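Local atomic coordinates of ricin B lectin (Clostridium thermocellum, PDB entry 3VSF), a protein that probably hydrolyses beta-1,3-galactan from chain ends as a family 43 exo-beta-1,3-galactanase and binds galactose through a ricin-type lectin domain. Residues R119-Y124 with Q288-I293; P358-Y363 with Q399-D404; S370-D375 with T475-I480. All blocks are in the same frame, centred on the assembly; numbering follows the deposited sequence.

In the fold
Contact 1 lies in the glycosidase domain; contacts 2 and 3 lie in the ricin-type lectin domain. The centres of contacts 1 and 2 are about 35 Å apart, and those of contacts 1 and 3 are about 48 Å apart. Contact 1 touches neither of the others. Contacts 2 and 3 have centres about 21 Å apart and meet directly: Trp400 NE1 is 3.2 Å from Leu374 O, a probable hydrogen bond. Their segments also alternate along the chain. The side chain of Trp400 is about 9 Å from that of Asp422, a galactose-binding residue whose ligand is absent from this model. Contacts 1 and 3 lie away from the galactose-binding residues.

Contact 1: R119-Y124 with Q288-I293; sequences RPKVMY and QPTFII
Gln288 meets the charged end of Arg119. Arg119 NH2 lies 3.1 Å from Gln288 CD, and that carbon sits at the edge of the guanidinium, in its plane. The amide stands almost upright to the guanidinium, with 83° between the planes. The pair is packed rather than bonded: the approach to OE1 is poorly angled, and NE2 is a donor like NH2. The amide has other partners, since OE1 is bonded to Trp310 and NE2 to Ser251. Gln288 reaches the arginine on a fully extended chain, with CG anti to the backbone N (chi1 -172°).

Pro289 offers its carbonyl oxygen. Arg119 NH1 gives it a weak hydrogen bond of 3.5 Å, with Pro289 O near the guanidinium plane. The stronger partner of Arg119 is Asp186, which forms a salt bridge with NE and probably balances the buried charge.

Thr290 has the ends of both basic side chains near its hydroxyl. Its OG1 is 3.7 Å from Arg119 NH1, too long for a bond, and is bonded instead to Gly61 O. The Lys121 chain is folded twice, at its second and fourth torsions. This brings CE and NZ near Thr290, while NZ is bonded to Gly60 O.

Phe291 runs past Lys121 in the opposite direction. Its CD1 is 4.0 Å from Lys121 CD, and both side chains also touch Asn188. Thr290 and Phe291 together face Met306 in a classic beta bulge.

The axes of the two short strand segments come within 8.8 Å and are parallel to within 4°. No backbone-to-backbone pairing links them; side chains meet in between. Each segment belongs to an edge strand of a separate four-stranded antiparallel sheet. Such nearly parallel inner strands around the centre are characteristic of the five-bladed beta-propeller of family 43 glycosidases.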
ATOM      1  N   ARG A 119      -1.504 -12.221 -11.366  1.00 70.53           N
ATOM      2  CA  ARG A 119      -0.906 -10.896 -11.508  1.00 70.30           C
ATOM      3  C   ARG A 119      -0.990 -10.354 -12.933  1.00 69.74           C
ATOM      4  O   ARG A 119       0.028  -9.993 -13.524  1.00 68.42           O
ATOM      5  CB  ARG A 119       0.548 -10.908 -11.026  1.00 70.00           C
ATOM      6  CG  ARG A 119       0.697 -11.329  -9.579  1.00 67.17           C
ATOM      7  CD  ARG A 119       2.113 -11.127  -9.077  1.00 68.60           C
ATOM      8  NE  ARG A 119       2.202 -11.369  -7.641  1.00 69.26           N
ATOM      9  CZ  ARG A 119       1.846 -10.486  -6.715  1.00 70.80           C
ATOM     10  NH1 ARG A 119       1.374  -9.299  -7.076  1.00 68.75           N
ATOM     11  NH2 ARG A 119       1.956 -10.787  -5.429  1.00 71.55           N
ATOM     12  N   PRO A 120      -2.210 -10.291 -13.488  1.00 68.57           N
ATOM     13  CA  PRO A 120      -2.408  -9.715 -14.821  1.00 68.96           C
ATOM     14  C   PRO A 120      -2.405  -8.190 -14.769  1.00 68.53           C
ATOM     15  O   PRO A 120      -3.108  -7.602 -13.948  1.00 70.94           O
ATOM     16  CB  PRO A 120      -3.796 -10.223 -15.209  1.00 69.22           C
ATOM     17  CG  PRO A 120      -4.509 -10.360 -13.912  1.00 71.64           C
ATOM     18  CD  PRO A 120      -3.471 -10.792 -12.912  1.00 68.45           C
ATOM     19  N   LYS A 121      -1.617  -7.564 -15.636  1.00 69.42           N
ATOM     20  CA  LYS A 121      -1.540  -6.108 -15.683  1.00 69.56           C
ATOM     21  C   LYS A 121      -1.873  -5.597 -17.081  1.00 73.92           C
ATOM     22  O   LYS A 121      -1.617  -6.276 -18.075  1.00 73.09           O
ATOM     23  CB  LYS A 121      -0.147  -5.634 -15.267  1.00 67.63           C
ATOM     24  CG  LYS A 121       0.294  -6.125 -13.898  1.00 68.04           C
ATOM     25  CD  LYS A 121      -0.655  -5.654 -12.808  1.00 68.95           C
ATOM     26  CE  LYS A 121      -0.213  -6.145 -11.439  1.00 69.93           C
ATOM     27  NZ  LYS A 121      -0.199  -7.631 -11.352  1.00 70.07           N
ATOM     28  N   VAL A 122      -2.444  -4.398 -17.151  1.00 73.17           N
ATOM     29  CA  VAL A 122      -2.808  -3.800 -18.431  1.00 74.09           C
ATOM     30  C   VAL A 122      -2.166  -2.429 -18.619  1.00 76.35           C
ATOM     31  O   VAL A 122      -2.201  -1.586 -17.723  1.00 78.81           O
ATOM     32  CB  VAL A 122      -4.336  -3.673 -18.583  1.00 75.00           C
ATOM     33  CG1 VAL A 122      -4.683  -2.785 -19.768  1.00 76.21           C
ATOM     34  CG2 VAL A 122      -4.971  -5.046 -18.733  1.00 74.35           C
ATOM     35  N   MET A 123      -1.579  -2.218 -19.793  1.00 74.97           N
ATOM     36  CA  MET A 123      -0.953  -0.946 -20.128  1.00 76.63           C
ATOM     37  C   MET A 123      -1.504  -0.428 -21.452  1.00 79.59           C
ATOM     38  O   MET A 123      -1.939  -1.212 -22.295  1.00 81.89           O
ATOM     39  CB  MET A 123       0.566  -1.109 -20.213  1.00 75.35           C
ATOM     40  CG  MET A 123       1.023  -2.150 -21.224  1.00 74.51           C
ATOM     41  SD  MET A 123       2.764  -2.587 -21.052  1.00 77.68           S
ATOM     42  CE  MET A 123       3.542  -0.986 -21.253  1.00 75.89           C
ATOM     43  N   TYR A 124      -1.489   0.888 -21.632  1.00 80.48           N
ATOM     44  CA  TYR A 124      -2.005   1.490 -22.857  1.00 81.84           C
ATOM     45  C   TYR A 124      -0.896   2.009 -23.768  1.00 83.98           C
ATOM     46  O   TYR A 124       0.110   2.543 -23.301  1.00 83.53           O
ATOM     47  CB  TYR A 124      -2.991   2.616 -22.540  1.00 82.28           C
ATOM     48  CG  TYR A 124      -3.404   3.415 -23.756  1.00 87.33           C
ATOM     49  CD1 TYR A 124      -2.835   4.654 -24.022  1.00 88.19           C
ATOM     50  CD2 TYR A 124      -4.354   2.926 -24.644  1.00 85.45           C
ATOM     51  CE1 TYR A 124      -3.205   5.387 -25.134  1.00 88.92           C
ATOM     52  CE2 TYR A 124      -4.730   3.652 -25.759  1.00 84.72           C
ATOM     53  CZ  TYR A 124      -4.153   4.880 -26.000  1.00 86.95           C
ATOM     54  OH  TYR A 124      -4.522   5.609 -27.106  1.00 85.03           O
ATOM     55  N   GLN A 288      -0.043  -8.179   0.478  1.00 65.05           N
ATOM     56  CA  GLN A 288       1.081  -8.214  -0.445  1.00 61.52           C
ATOM     57  C   GLN A 288       0.833  -7.215  -1.568  1.00 61.43           C
ATOM     58  O   GLN A 288      -0.235  -7.219  -2.180  1.00 62.29           O
ATOM     59  CB  GLN A 288       1.267  -9.619  -1.017  1.00 60.07           C
ATOM     60  CG  GLN A 288       2.528  -9.789  -1.848  1.00 64.99           C
ATOM     61  CD  GLN A 288       2.659 -11.182  -2.432  1.00 65.61           C
ATOM     62  OE1 GLN A 288       1.698 -11.951  -2.457  1.00 66.23           O
ATOM     63  NE2 GLN A 288       3.855 -11.516  -2.904  1.00 62.86           N
ATOM     64  N   PRO A 289       1.818  -6.345  -1.836  1.00 60.99           N
ATOM     65  CA  PRO A 289       1.681  -5.320  -2.876  1.00 62.46           C
ATOM     66  C   PRO A 289       1.363  -5.939  -4.230  1.00 65.16           C
ATOM     67  O   PRO A 289       1.906  -6.991  -4.567  1.00 65.80           O
ATOM     68  CB  PRO A 289       3.066  -4.660  -2.906  1.00 60.70           C
ATOM     69  CG  PRO A 289       3.986  -5.651  -2.267  1.00 61.77           C
ATOM     70  CD  PRO A 289       3.159  -6.341  -1.229  1.00 60.33           C
ATOM     71  N   THR A 290       0.486  -5.295  -4.994  1.00 64.90           N
ATOM     72  CA  THR A 290       0.109  -5.812  -6.302  1.00 66.02           C
ATOM     73  C   THR A 290       0.246  -4.757  -7.396  1.00 66.26           C
ATOM     74  O   THR A 290       0.608  -5.076  -8.527  1.00 70.82           O
ATOM     75  CB  THR A 290      -1.327  -6.384  -6.301  1.00 66.26           C
ATOM     76  OG1 THR A 290      -1.573  -7.068  -7.536  1.00 69.71           O
ATOM     77  CG2 THR A 290      -2.350  -5.273  -6.126  1.00 63.82           C
ATOM     78  N   PHE A 291      -0.036  -3.503  -7.057  1.00 67.01           N
ATOM     79  CA  PHE A 291       0.050  -2.424  -8.036  1.00 69.60           C
ATOM     80  C   PHE A 291      -0.075  -1.039  -7.404  1.00 66.95           C
ATOM     81  O   PHE A 291      -0.720  -0.873  -6.370  1.00 68.52           O
ATOM     82  CB  PHE A 291      -1.015  -2.605  -9.118  1.00 69.11           C
ATOM     83  CG  PHE A 291      -0.760  -1.799 -10.354  1.00 69.67           C
ATOM     84  CD1 PHE A 291       0.264  -2.144 -11.220  1.00 71.54           C
ATOM     85  CD2 PHE A 291      -1.542  -0.698 -10.654  1.00 69.46           C
ATOM     86  CE1 PHE A 291       0.504  -1.405 -12.360  1.00 71.79           C
ATOM     87  CE2 PHE A 291      -1.307   0.041 -11.793  1.00 71.32           C
ATOM     88  CZ  PHE A 291      -0.283  -0.311 -12.649  1.00 70.89           C
ATOM     89  N   ILE A 292       0.544  -0.049  -8.041  1.00 68.60           N
ATOM     90  CA  ILE A 292       0.511   1.327  -7.553  1.00 68.17           C
ATOM     91  C   ILE A 292       0.288   2.315  -8.699  1.00 69.19           C
ATOM     92  O   ILE A 292       1.132   2.448  -9.584  1.00 66.34           O
ATOM     93  CB  ILE A 292       1.821   1.698  -6.827  1.00 65.30           C
ATOM     94  CG1 ILE A 292       2.049   0.779  -5.625  1.00 62.77           C
ATOM     95  CG2 ILE A 292       1.794   3.154  -6.387  1.00 68.41           C
ATOM     96  CD1 ILE A 292       3.361   1.019  -4.911  1.00 57.20           C
ATOM     97  N   ILE A 293      -0.849   3.006  -8.678  1.00 70.16           N
ATOM     98  CA  ILE A 293      -1.159   3.998  -9.706  1.00 72.36           C
ATOM     99  C   ILE A 293      -1.316   5.408  -9.149  1.00 73.17           C
ATOM    100  O   ILE A 293      -1.830   5.597  -8.046  1.00 73.63           O
ATOM    101  CB  ILE A 293      -2.440   3.644 -10.494  1.00 76.79           C
ATOM    102  CG1 ILE A 293      -3.337   2.710  -9.678  1.00 74.98           C
ATOM    103  CG2 ILE A 293      -2.089   3.036 -11.842  1.00 76.76           C
ATOM    104  CD1 ILE A 293      -3.955   3.365  -8.464  1.00 71.65           C
TER

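Contact 2: P358-Y363 with Q399-D404; sequences PDTTRY and QWYLVD
Tyr363 and Trp400 form a single antiparallel bridge, a hydrogen-bonded pair with CA atoms 5.0 Å apart. Trp400 N donates to Tyr363 O at 2.9 Å with an N-H...O angle of 142°. The return bond from Tyr363 N to Trp400 O is weak. Gln399 CA adds a CA-H...O contact to the same Tyr363 O.

The Tyr363 ring crosses Leu402 at about a right angle. Leu402 CD1 makes an off-centre CH-pi contact, 4.1 Å from the centroid of the Tyr363 ring and 29° off its normal. Both residues also touch Leu496 on strand 494-498, which pairs with strand 363-367 in the sheet.

Arg362 has two neighbours here. Its NE gives a weak hydrogen bond of 3.0 Å to Gln399 OE1, which lies at the guanidinium edge. Gln399 NE2 is held by Ser395 O. The hydroxyl of Tyr401 sits over one guanidinium face, with Tyr401 OH 3.5 Å from Arg362 NH1. The ring of Tyr401 is steeply inclined to the guanidinium. Tyr401 CG is anti to its carbonyl carbon (chi1 -63°), which sets the ring alongside the loop. There Tyr401 CE1 is 3.3 Å from Thr360 O and 3.8 Å from Thr360 CG2.

Within the loop, Asp359 OD1 accepts from Thr361 N, an Asx turn, and also from Thr361 OG1. At its far end Pro358 CD packs loosely on Val403 CG1 at 4.4 Å.

The bridge joins strands 363-367 and 400-404, the two outer members of a six-stranded antiparallel sheet. It thus closes that sheet into the six-stranded barrel of the beta-trefoil, the fold of ricin-type lectin domains.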
ATOM      1  N   PRO A 358     -14.053   8.433  11.570  1.00 74.13           N
ATOM      2  CA  PRO A 358     -15.456   8.217  11.938  1.00 74.56           C
ATOM      3  C   PRO A 358     -15.998   9.338  12.822  1.00 79.96           C
ATOM      4  O   PRO A 358     -17.112   9.812  12.595  1.00 84.31           O
ATOM      5  CB  PRO A 358     -15.408   6.906  12.725  1.00 74.26           C
ATOM      6  CG  PRO A 358     -14.226   6.190  12.175  1.00 72.19           C
ATOM      7  CD  PRO A 358     -13.217   7.258  11.872  1.00 72.89           C
ATOM      8  N   ASP A 359     -15.218   9.753  13.814  1.00 80.27           N
ATOM      9  CA  ASP A 359     -15.641  10.802  14.738  1.00 77.56           C
ATOM     10  C   ASP A 359     -14.761  12.042  14.587  1.00 77.93           C
ATOM     11  O   ASP A 359     -13.652  12.095  15.116  1.00 80.85           O
ATOM     12  CB  ASP A 359     -15.594  10.289  16.179  1.00 78.51           C
ATOM     13  CG  ASP A 359     -16.384  11.159  17.135  1.00 82.11           C
ATOM     14  OD1 ASP A 359     -16.550  12.364  16.848  1.00 78.70           O
ATOM     15  OD2 ASP A 359     -16.842  10.637  18.174  1.00 78.34           O
ATOM     16  N   THR A 360     -15.269  13.039  13.869  1.00 76.92           N
ATOM     17  CA  THR A 360     -14.494  14.236  13.543  1.00 76.40           C
ATOM     18  C   THR A 360     -14.318  15.178  14.737  1.00 79.18           C
ATOM     19  O   THR A 360     -13.665  16.216  14.625  1.00 77.37           O
ATOM     20  CB  THR A 360     -15.138  15.011  12.371  1.00 78.67           C
ATOM     21  OG1 THR A 360     -15.472  14.099  11.318  1.00 81.57           O
ATOM     22  CG2 THR A 360     -14.185  16.071  11.833  1.00 77.77           C
ATOM     23  N   THR A 361     -14.895  14.812  15.878  1.00 78.16           N
ATOM     24  CA  THR A 361     -14.796  15.639  17.078  1.00 76.25           C
ATOM     25  C   THR A 361     -13.344  15.972  17.415  1.00 75.79           C
ATOM     26  O   THR A 361     -12.515  15.078  17.590  1.00 76.36           O
ATOM     27  CB  THR A 361     -15.453  14.961  18.297  1.00 77.29           C
ATOM     28  OG1 THR A 361     -16.842  14.734  18.031  1.00 78.75           O
ATOM     29  CG2 THR A 361     -15.318  15.839  19.529  1.00 77.14           C
ATOM     30  N   ARG A 362     -13.044  17.264  17.500  1.00 72.54           N
ATOM     31  CA  ARG A 362     -11.698  17.728  17.820  1.00 71.85           C
ATOM     32  C   ARG A 362     -11.514  17.874  19.328  1.00 73.68           C
ATOM     33  O   ARG A 362     -12.458  18.199  20.047  1.00 77.44           O
ATOM     34  CB  ARG A 362     -11.422  19.061  17.124  1.00 73.66           C
ATOM     35  CG  ARG A 362     -11.325  18.969  15.609  1.00 72.17           C
ATOM     36  CD  ARG A 362     -11.552  20.328  14.967  1.00 77.90           C
ATOM     37  NE  ARG A 362     -10.681  20.554  13.815  1.00 80.50           N
ATOM     38  CZ  ARG A 362     -10.963  20.173  12.574  1.00 83.11           C
ATOM     39  NH1 ARG A 362     -12.095  19.532  12.313  1.00 82.55           N
ATOM     40  NH2 ARG A 362     -10.109  20.427  11.592  1.00 78.91           N
ATOM     41  N   TYR A 363     -10.296  17.634  19.803  1.00 69.86           N
ATOM     42  CA  TYR A 363     -10.015  17.700  21.234  1.00 67.39           C
ATOM     43  C   TYR A 363      -8.717  18.432  21.559  1.00 71.08           C
ATOM     44  O   TYR A 363      -7.828  18.560  20.717  1.00 68.60           O
ATOM     45  CB  TYR A 363      -9.953  16.294  21.836  1.00 68.65           C
ATOM     46  CG  TYR A 363     -11.263  15.542  21.830  1.00 72.49           C
ATOM     47  CD1 TYR A 363     -12.235  15.793  22.791  1.00 73.12           C
ATOM     48  CD2 TYR A 363     -11.522  14.567  20.876  1.00 71.59           C
ATOM     49  CE1 TYR A 363     -13.431  15.102  22.794  1.00 75.32           C
ATOM     50  CE2 TYR A 363     -12.715  13.871  20.872  1.00 74.33           C
ATOM     51  CZ  TYR A 363     -13.666  14.142  21.833  1.00 75.74           C
ATOM     52  OH  TYR A 363     -14.856  13.451  21.832  1.00 76.09           O
ATOM     53  N   GLN A 399      -4.856  20.262  18.256  1.00 69.03           N
ATOM     54  CA  GLN A 399      -6.153  19.609  18.119  1.00 69.78           C
ATOM     55  C   GLN A 399      -5.970  18.148  17.717  1.00 66.46           C
ATOM     56  O   GLN A 399      -5.133  17.831  16.872  1.00 67.46           O
ATOM     57  CB  GLN A 399      -7.017  20.351  17.099  1.00 72.10           C
ATOM     58  CG  GLN A 399      -7.102  21.849  17.353  1.00 71.74           C
ATOM     59  CD  GLN A 399      -8.005  22.563  16.369  1.00 77.54           C
ATOM     60  OE1 GLN A 399      -8.996  22.005  15.899  1.00 80.84           O
ATOM     61  NE2 GLN A 399      -7.665  23.806  16.048  1.00 76.25           N
ATOM     62  N   TRP A 400      -6.752  17.261  18.325  1.00 62.91           N
ATOM     63  CA  TRP A 400      -6.557  15.827  18.134  1.00 63.75           C
ATOM     64  C   TRP A 400      -7.866  15.063  17.941  1.00 67.05           C
ATOM     65  O   TRP A 400      -8.850  15.311  18.638  1.00 68.05           O
ATOM     66  CB  TRP A 400      -5.790  15.242  19.322  1.00 63.31           C
ATOM     67  CG  TRP A 400      -4.486  15.931  19.594  1.00 64.81           C
ATOM     68  CD1 TRP A 400      -4.304  17.106  20.266  1.00 63.19           C
ATOM     69  CD2 TRP A 400      -3.181  15.488  19.204  1.00 65.81           C
ATOM     70  NE1 TRP A 400      -2.969  17.422  20.316  1.00 63.17           N
ATOM     71  CE2 TRP A 400      -2.257  16.443  19.671  1.00 64.41           C
ATOM     72  CE3 TRP A 400      -2.703  14.375  18.505  1.00 59.78           C
ATOM     73  CZ2 TRP A 400      -0.885  16.321  19.461  1.00 60.68           C
ATOM     74  CZ3 TRP A 400      -1.341  14.255  18.298  1.00 59.81           C
ATOM     75  CH2 TRP A 400      -0.447  15.224  18.774  1.00 58.36           C
ATOM     76  N   TYR A 401      -7.866  14.131  16.990  1.00 65.12           N
ATOM     77  CA  TYR A 401      -8.994  13.228  16.796  1.00 64.74           C
ATOM     78  C   TYR A 401      -8.835  12.010  17.694  1.00 65.24           C
ATOM     79  O   TYR A 401      -7.737  11.716  18.162  1.00 65.36           O
ATOM     80  CB  TYR A 401      -9.077  12.759  15.343  1.00 65.80           C
ATOM     81  CG  TYR A 401      -9.316  13.852  14.329  1.00 68.05           C
ATOM     82  CD1 TYR A 401     -10.537  14.507  14.259  1.00 70.11           C
ATOM     83  CD2 TYR A 401      -8.327  14.211  13.423  1.00 66.59           C
ATOM     84  CE1 TYR A 401     -10.761  15.502  13.326  1.00 70.27           C
ATOM     85  CE2 TYR A 401      -8.541  15.202  12.486  1.00 69.18           C
ATOM     86  CZ  TYR A 401      -9.760  15.844  12.443  1.00 70.74           C
ATOM     87  OH  TYR A 401      -9.977  16.833  11.511  1.00 70.19           O
ATOM     88  N   LEU A 402      -9.932  11.298  17.926  1.00 65.74           N
ATOM     89  CA  LEU A 402      -9.884  10.053  18.684  1.00 65.95           C
ATOM     90  C   LEU A 402     -10.564   8.921  17.916  1.00 71.81           C
ATOM     91  O   LEU A 402     -11.791   8.875  17.819  1.00 75.49           O
ATOM     92  CB  LEU A 402     -10.525  10.228  20.060  1.00 61.82           C
ATOM     93  CG  LEU A 402      -9.809  11.161  21.038  1.00 69.66           C
ATOM     94  CD1 LEU A 402     -10.557  11.216  22.362  1.00 69.46           C
ATOM     95  CD2 LEU A 402      -8.367  10.723  21.252  1.00 63.80           C
ATOM     96  N   VAL A 403      -9.759   8.010  17.377  1.00 65.09           N
ATOM     97  CA  VAL A 403     -10.273   6.916  16.563  1.00 65.77           C
ATOM     98  C   VAL A 403     -10.249   5.584  17.308  1.00 68.45           C
ATOM     99  O   VAL A 403      -9.182   5.028  17.567  1.00 67.65           O
ATOM    100  CB  VAL A 403      -9.470   6.767  15.257  1.00 66.74           C
ATOM    101  CG1 VAL A 403     -10.036   5.635  14.414  1.00 70.29           C
ATOM    102  CG2 VAL A 403      -9.473   8.074  14.480  1.00 68.08           C
ATOM    103  N   ASP A 404     -11.430   5.076  17.645  1.00 70.84           N
ATOM    104  CA  ASP A 404     -11.552   3.798  18.339  1.00 71.93           C
ATOM    105  C   ASP A 404     -10.945   2.677  17.496  1.00 70.90           C
ATOM    106  O   ASP A 404     -11.149   2.624  16.284  1.00 72.63           O
ATOM    107  CB  ASP A 404     -13.023   3.502  18.647  1.00 70.98           C
ATOM    108  CG  ASP A 404     -13.196   2.404  19.679  1.00 78.12           C
ATOM    109  OD1 ASP A 404     -13.950   2.620  20.653  1.00 81.37           O
ATOM    110  OD2 ASP A 404     -12.587   1.326  19.518  1.00 78.36           O
TER

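Contact 3: S370-D375 with T475-I480; sequences SGKVLD and TEDGGI
Ser370, whose CB packs 3.8 Å from Thr475 CA, has a hydroxyl gripped by three groups. Lys372 N donates to Ser370 OG at 3.1 Å with an N-H...O angle of 159°, forming an ST turn. Gln389 and Asn367 hold the same oxygen from outside the two segments. OG stands between the backbone N and the carbonyl carbon (chi1 67°), which curls it back over the turn.

Lys372 makes the one hydrogen bond across the contact. Its NZ reaches Thr475 O at 3.3 Å, tilted 33° from the carbonyl plane. The lysine takes a kinked path to get there. Asp477 comes in across the lysine chain, and its carboxylate lies against the aliphatic part. Asp477 OD1 sits beside Lys372 CD and CE, while Lys372 NZ is 4.6 Å from Asp477 OD1, beyond a salt bridge. The opposite charges may still attract each other. Thr391 OG1 is hydrogen-bonded to Asp477 OD1.

Residues Glu476 to Gly479 form a type II beta turn with Gly478 at its third position. Gln389 NE2 is bonded to Glu476 O.

The contact is at the surface. It joins the loops leading into strands 373-376 and 479-484, both of which pair with strand 385-390. Strands 385-390, 432-437 and 479-484 pair with one another in a ring, the arrangement of the hairpin triplet that caps a beta-trefoil.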
ATOM      1  N   SER A 370       0.628  21.624  34.651  1.00 56.28           N
ATOM      2  CA  SER A 370       1.169  22.771  33.926  1.00 54.29           C
ATOM      3  C   SER A 370       0.081  23.674  33.359  1.00 54.25           C
ATOM      4  O   SER A 370       0.268  24.884  33.241  1.00 53.36           O
ATOM      5  CB  SER A 370       2.086  22.301  32.795  1.00 56.86           C
ATOM      6  OG  SER A 370       1.351  21.615  31.797  1.00 56.67           O
ATOM      7  N   GLY A 371      -1.053  23.081  33.005  1.00 56.37           N
ATOM      8  CA  GLY A 371      -2.127  23.822  32.369  1.00 55.56           C
ATOM      9  C   GLY A 371      -1.882  23.970  30.880  1.00 58.05           C
ATOM     10  O   GLY A 371      -2.682  24.572  30.163  1.00 58.79           O
ATOM     11  N   LYS A 372      -0.763  23.422  30.416  1.00 58.33           N
ATOM     12  CA  LYS A 372      -0.425  23.436  28.998  1.00 58.21           C
ATOM     13  C   LYS A 372      -1.147  22.300  28.278  1.00 57.77           C
ATOM     14  O   LYS A 372      -1.632  21.363  28.912  1.00 56.85           O
ATOM     15  CB  LYS A 372       1.087  23.302  28.808  1.00 58.84           C
ATOM     16  CG  LYS A 372       1.903  24.414  29.449  1.00 54.61           C
ATOM     17  CD  LYS A 372       1.704  25.737  28.730  1.00 58.64           C
ATOM     18  CE  LYS A 372       2.611  26.821  29.295  1.00 57.45           C
ATOM     19  NZ  LYS A 372       2.314  27.117  30.724  1.00 58.55           N
ATOM     20  N   VAL A 373      -1.215  22.384  26.952  1.00 56.26           N
ATOM     21  CA  VAL A 373      -1.919  21.377  26.164  1.00 57.43           C
ATOM     22  C   VAL A 373      -0.979  20.583  25.263  1.00 55.67           C
ATOM     23  O   VAL A 373       0.106  21.049  24.915  1.00 55.08           O
ATOM     24  CB  VAL A 373      -3.024  22.008  25.298  1.00 61.29           C
ATOM     25  CG1 VAL A 373      -4.037  22.731  26.175  1.00 62.03           C
ATOM     26  CG2 VAL A 373      -2.420  22.959  24.277  1.00 58.72           C
ATOM     27  N   LEU A 374      -1.407  19.381  24.888  1.00 60.49           N
ATOM     28  CA  LEU A 374      -0.611  18.518  24.024  1.00 57.81           C
ATOM     29  C   LEU A 374      -0.428  19.162  22.655  1.00 58.90           C
ATOM     30  O   LEU A 374      -1.395  19.604  22.033  1.00 60.03           O
ATOM     31  CB  LEU A 374      -1.273  17.148  23.879  1.00 57.04           C
ATOM     32  CG  LEU A 374      -0.338  16.012  23.465  1.00 60.93           C
ATOM     33  CD1 LEU A 374       0.751  15.830  24.509  1.00 55.35           C
ATOM     34  CD2 LEU A 374      -1.110  14.720  23.262  1.00 58.32           C
ATOM     35  N   ASP A 375       0.815  19.212  22.190  1.00 57.81           N
ATOM     36  CA  ASP A 375       1.142  19.913  20.955  1.00 59.47           C
ATOM     37  C   ASP A 375       2.316  19.246  20.244  1.00 57.54           C
ATOM     38  O   ASP A 375       2.952  18.342  20.788  1.00 57.33           O
ATOM     39  CB  ASP A 375       1.474  21.378  21.262  1.00 60.52           C
ATOM     40  CG  ASP A 375       1.637  22.220  20.011  1.00 64.01           C
ATOM     41  OD1 ASP A 375       0.899  21.984  19.034  1.00 67.38           O
ATOM     42  OD2 ASP A 375       2.505  23.120  20.005  1.00 62.23           O
ATOM     43  N   THR A 475       6.625  23.001  33.569  1.00 53.77           N
ATOM     44  CA  THR A 475       5.467  23.880  33.588  1.00 54.28           C
ATOM     45  C   THR A 475       5.599  24.957  32.513  1.00 52.90           C
ATOM     46  O   THR A 475       4.787  25.878  32.437  1.00 55.87           O
ATOM     47  CB  THR A 475       5.298  24.542  34.970  1.00 53.03           C
ATOM     48  OG1 THR A 475       4.129  25.372  34.974  1.00 65.35           O
ATOM     49  CG2 THR A 475       6.519  25.384  35.311  1.00 50.35           C
ATOM     50  N   GLU A 476       6.623  24.825  31.677  1.00 51.89           N
ATOM     51  CA  GLU A 476       6.921  25.827  30.660  1.00 52.84           C
ATOM     52  C   GLU A 476       6.610  25.328  29.252  1.00 53.68           C
ATOM     53  O   GLU A 476       6.360  24.142  29.043  1.00 54.22           O
ATOM     54  CB  GLU A 476       8.389  26.244  30.749  1.00 53.13           C
ATOM     55  CG  GLU A 476       8.821  26.683  32.138  1.00 53.30           C
ATOM     56  CD  GLU A 476       8.050  27.891  32.629  1.00 56.89           C
ATOM     57  OE1 GLU A 476       7.796  28.803  31.814  1.00 62.10           O
ATOM     58  OE2 GLU A 476       7.695  27.926  33.826  1.00 58.52           O
ATOM     59  N   ASP A 477       6.626  26.246  28.290  1.00 55.98           N
ATOM     60  CA  ASP A 477       6.408  25.898  26.891  1.00 56.21           C
ATOM     61  C   ASP A 477       7.555  25.049  26.355  1.00 58.44           C
ATOM     62  O   ASP A 477       8.721  25.298  26.665  1.00 58.68           O
ATOM     63  CB  ASP A 477       6.258  27.158  26.035  1.00 59.00           C
ATOM     64  CG  ASP A 477       4.891  27.800  26.171  1.00 61.44           C
ATOM     65  OD1 ASP A 477       3.915  27.072  26.449  1.00 62.44           O
ATOM     66  OD2 ASP A 477       4.791  29.032  25.993  1.00 63.69           O
ATOM     67  N   GLY A 478       7.218  24.049  25.549  1.00 55.25           N
ATOM     68  CA  GLY A 478       8.220  23.193  24.941  1.00 56.36           C
ATOM     69  C   GLY A 478       8.585  22.004  25.806  1.00 54.72           C
ATOM     70  O   GLY A 478       9.506  21.254  25.484  1.00 57.08           O
ATOM     71  N   GLY A 479       7.865  21.835  26.910  1.00 53.18           N
ATOM     72  CA  GLY A 479       8.089  20.708  27.797  1.00 52.87           C
ATOM     73  C   GLY A 479       7.926  19.392  27.063  1.00 53.66           C
ATOM     74  O   GLY A 479       6.901  19.149  26.428  1.00 53.46           O
ATOM     75  N   ILE A 480       8.942  18.539  27.146  1.00 50.29           N
ATOM     76  CA  ILE A 480       8.930  17.268  26.435  1.00 53.04           C
ATOM     77  C   ILE A 480       7.859  16.327  26.971  1.00 52.15           C
ATOM     78  O   ILE A 480       7.791  16.069  28.171  1.00 52.17           O
ATOM     79  CB  ILE A 480      10.298  16.558  26.505  1.00 55.41           C
ATOM     80  CG1 ILE A 480      11.359  17.346  25.735  1.00 55.50           C
ATOM     81  CG2 ILE A 480      10.191  15.145  25.954  1.00 50.54           C
ATOM     82  CD1 ILE A 480      11.874  18.567  26.467  1.00 61.97           C
TER